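Local coordinates for probable spore coat polysaccharide biosynthesis protein E (Chromobacterium violaceum ATCC 12472, PDB 3G8R) that probably acts as an N-acylneuraminate-9-phosphate synthase of the NeuB family, with a zinc-binding TIM barrel joined to a small SAF domain, at residues A[314-317]-A[318-322]. Numbering follows the deposited sequence.
Sequences EWSK and YVRYT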
loop_
_atom_site.group_PDB
_atom_site.type_symbol
_atom_site.label_atom_id
_atom_site.label_comp_id
_atom_site.label_asym_id
_atom_site.label_seq_id
_atom_site.Cartn_x
_atom_site.Cartn_y
_atom_site.Cartn_z
ATOM N N GLU A 314 -1.425 -14.188 -32.415
ATOM C CA GLU A 314 -0.302 -14.054 -33.337
ATOM C C GLU A 314 -0.783 -13.671 -34.736
ATOM O O GLU A 314 0.026 -13.535 -35.658
ATOM C CB GLU A 314 0.519 -15.339 -33.384
ATOM C CG GLU A 314 0.932 -15.859 -32.020
ATOM C CD GLU A 314 1.371 -17.328 -32.056
ATOM O OE1 GLU A 314 2.550 -17.560 -32.418
ATOM O OE2 GLU A 314 0.558 -18.247 -31.734
ATOM N N TRP A 315 -2.097 -13.492 -34.878
ATOM C CA TRP A 315 -2.710 -13.186 -36.166
ATOM C C TRP A 315 -2.593 -11.715 -36.398
ATOM O O TRP A 315 -2.301 -11.005 -35.458
ATOM C CB TRP A 315 -4.170 -13.601 -36.196
ATOM C CG TRP A 315 -4.745 -13.534 -37.564
ATOM C CD1 TRP A 315 -5.710 -12.669 -38.007
ATOM C CD2 TRP A 315 -4.385 -14.335 -38.686
ATOM N NE1 TRP A 315 -5.983 -12.886 -39.332
ATOM C CE2 TRP A 315 -5.187 -13.910 -39.776
ATOM C CE3 TRP A 315 -3.457 -15.380 -38.885
ATOM C CZ2 TRP A 315 -5.095 -14.487 -41.040
ATOM C CZ3 TRP A 315 -3.354 -15.947 -40.138
ATOM C CH2 TRP A 315 -4.179 -15.507 -41.201
ATOM N N SER A 316 -2.800 -11.248 -37.630
ATOM C CA SER A 316 -2.517 -9.862 -37.937
ATOM C C SER A 316 -3.448 -9.086 -38.869
ATOM O O SER A 316 -3.408 -7.858 -38.862
ATOM C CB SER A 316 -1.070 -9.712 -38.398
ATOM O OG SER A 316 -0.932 -8.725 -39.417
ATOM N N LYS A 317 -4.281 -9.724 -39.676
ATOM C CA LYS A 317 -5.209 -8.918 -40.539
ATOM C C LYS A 317 -4.592 -8.411 -41.829
ATOM O O LYS A 317 -5.290 -8.323 -42.849
ATOM C CB LYS A 317 -5.852 -7.757 -39.772
ATOM C CG LYS A 317 -6.090 -6.487 -40.549
ATOM C CD LYS A 317 -6.315 -5.364 -39.556
ATOM C CE LYS A 317 -5.956 -4.037 -40.112
ATOM N NZ LYS A 317 -5.979 -3.098 -38.978
ATOM N N TYR A 318 -3.301 -8.068 -41.767
ATOM C CA TYR A 318 -2.438 -8.024 -42.960
ATOM C C TYR A 318 -1.848 -9.419 -43.254
ATOM O O TYR A 318 -1.853 -10.308 -42.397
ATOM C CB TYR A 318 -1.333 -6.961 -42.839
ATOM C CG TYR A 318 -1.829 -5.572 -42.482
ATOM C CD1 TYR A 318 -2.555 -4.787 -43.396
ATOM C CD2 TYR A 318 -1.566 -5.036 -41.225
ATOM C CE1 TYR A 318 -3.015 -3.515 -43.039
ATOM C CE2 TYR A 318 -2.014 -3.763 -40.863
ATOM C CZ TYR A 318 -2.740 -3.011 -41.762
ATOM O OH TYR A 318 -3.171 -1.761 -41.358
ATOM N N VAL A 319 -1.343 -9.606 -44.467
ATOM C CA VAL A 319 -0.822 -10.907 -44.894
ATOM C C VAL A 319 0.586 -11.169 -44.345
ATOM O O VAL A 319 1.550 -10.547 -44.805
ATOM C CB VAL A 319 -0.813 -11.010 -46.427
ATOM C CG1 VAL A 319 -0.196 -12.312 -46.869
ATOM C CG2 VAL A 319 -2.210 -10.883 -46.966
ATOM N N ARG A 320 0.701 -12.083 -43.379
ATOM C CA ARG A 320 1.985 -12.370 -42.739
ATOM C C ARG A 320 2.579 -13.735 -43.068
ATOM O O ARG A 320 3.798 -13.882 -43.059
ATOM C CB ARG A 320 1.875 -12.231 -41.237
ATOM C CG ARG A 320 1.279 -10.922 -40.760
ATOM C CD ARG A 320 2.314 -9.815 -40.665
ATOM N NE ARG A 320 2.370 -9.049 -41.905
ATOM C CZ ARG A 320 2.160 -7.734 -42.009
ATOM N NH1 ARG A 320 1.885 -6.995 -40.924
ATOM N NH2 ARG A 320 2.243 -7.155 -43.217
ATOM N N TYR A 321 1.732 -14.726 -43.358
ATOM C CA TYR A 321 2.203 -16.098 -43.559
ATOM C C TYR A 321 1.682 -16.793 -44.798
ATOM O O TYR A 321 0.512 -16.665 -45.172
ATOM C CB TYR A 321 1.853 -16.992 -42.368
ATOM C CG TYR A 321 2.104 -16.406 -40.989
ATOM C CD1 TYR A 321 3.320 -16.604 -40.315
ATOM C CD2 TYR A 321 1.094 -15.688 -40.336
ATOM C CE1 TYR A 321 3.528 -16.068 -39.023
ATOM C CE2 TYR A 321 1.285 -15.157 -39.058
ATOM C CZ TYR A 321 2.492 -15.342 -38.405
ATOM O OH TYR A 321 2.621 -14.781 -37.139
ATOM N N THR A 322 2.574 -17.561 -45.420
ATOM C CA THR A 322 2.192 -18.527 -46.440
ATOM C C THR A 322 2.407 -19.919 -45.882
ATOM O O THR A 322 3.283 -20.126 -45.040
ATOM C CB THR A 322 3.041 -18.387 -47.706
ATOM O OG1 THR A 322 4.427 -18.313 -47.335
ATOM C CG2 THR A 322 2.638 -17.143 -48.500
HETATM O O HOH W 1 -2.563 -12.311 -40.830
#
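The chain turns back on itself in the SAF domain, in the loop that leads into strand 321-323, and Tyr321 reaches across this turn to Glu314. The directions of 314-317 and 318-321 differ by 129°. Tyr321 OH donates a hydrogen bond to Glu314 O at 3.2 Å. The carbonyl oxygen lies at the edge of the phenol ring, in its plane, while the hydroxyl is tilted 23° from the carbonyl plane. With CG beside the backbone N and anti to the carbonyl carbon (chi1 -44°), the Tyr321 ring is carried back across the turn to Glu314 O. Arg320 CB lies over one face of the same ring, offset toward the rim. Trp315 meets the ring loosely, with CZ3 4.5 Å from Tyr321 CD2.

At the bend, Ser316 points into the turn. Its OG accepts a weak, bent hydrogen bond from Tyr318 N (3.4 Å). The same oxygen also touches Arg320 CG at 3.4 Å. The arginine chain is bent at chi2 and chi3, and its guanidinium lies with one face against Tyr318 CB. Lys317 and Tyr318 run side by side. Lys317 CE sits over the phenol face, 4.2 Å from the Tyr318 ring centroid, in a CH-pi contact. The ammonium group beyond it makes a salt bridge to Glu129 of the second subunit. Trp315 packs on Pro126 of that subunit and meets Phe301 edge-to-face.

A water lies over the centre of the indole face. It donates to Tyr318 O at 2.6 Å and accepts a weak bond from Lys317 N. The turn is therefore bridged by the tyrosine hydroxyl near its open end. At the bend a weak serine bond and a water, held firmly by Tyr318 O but weakly by Lys317 N, link its two sides, while Lys317 and Trp315 tie it to the partner subunit.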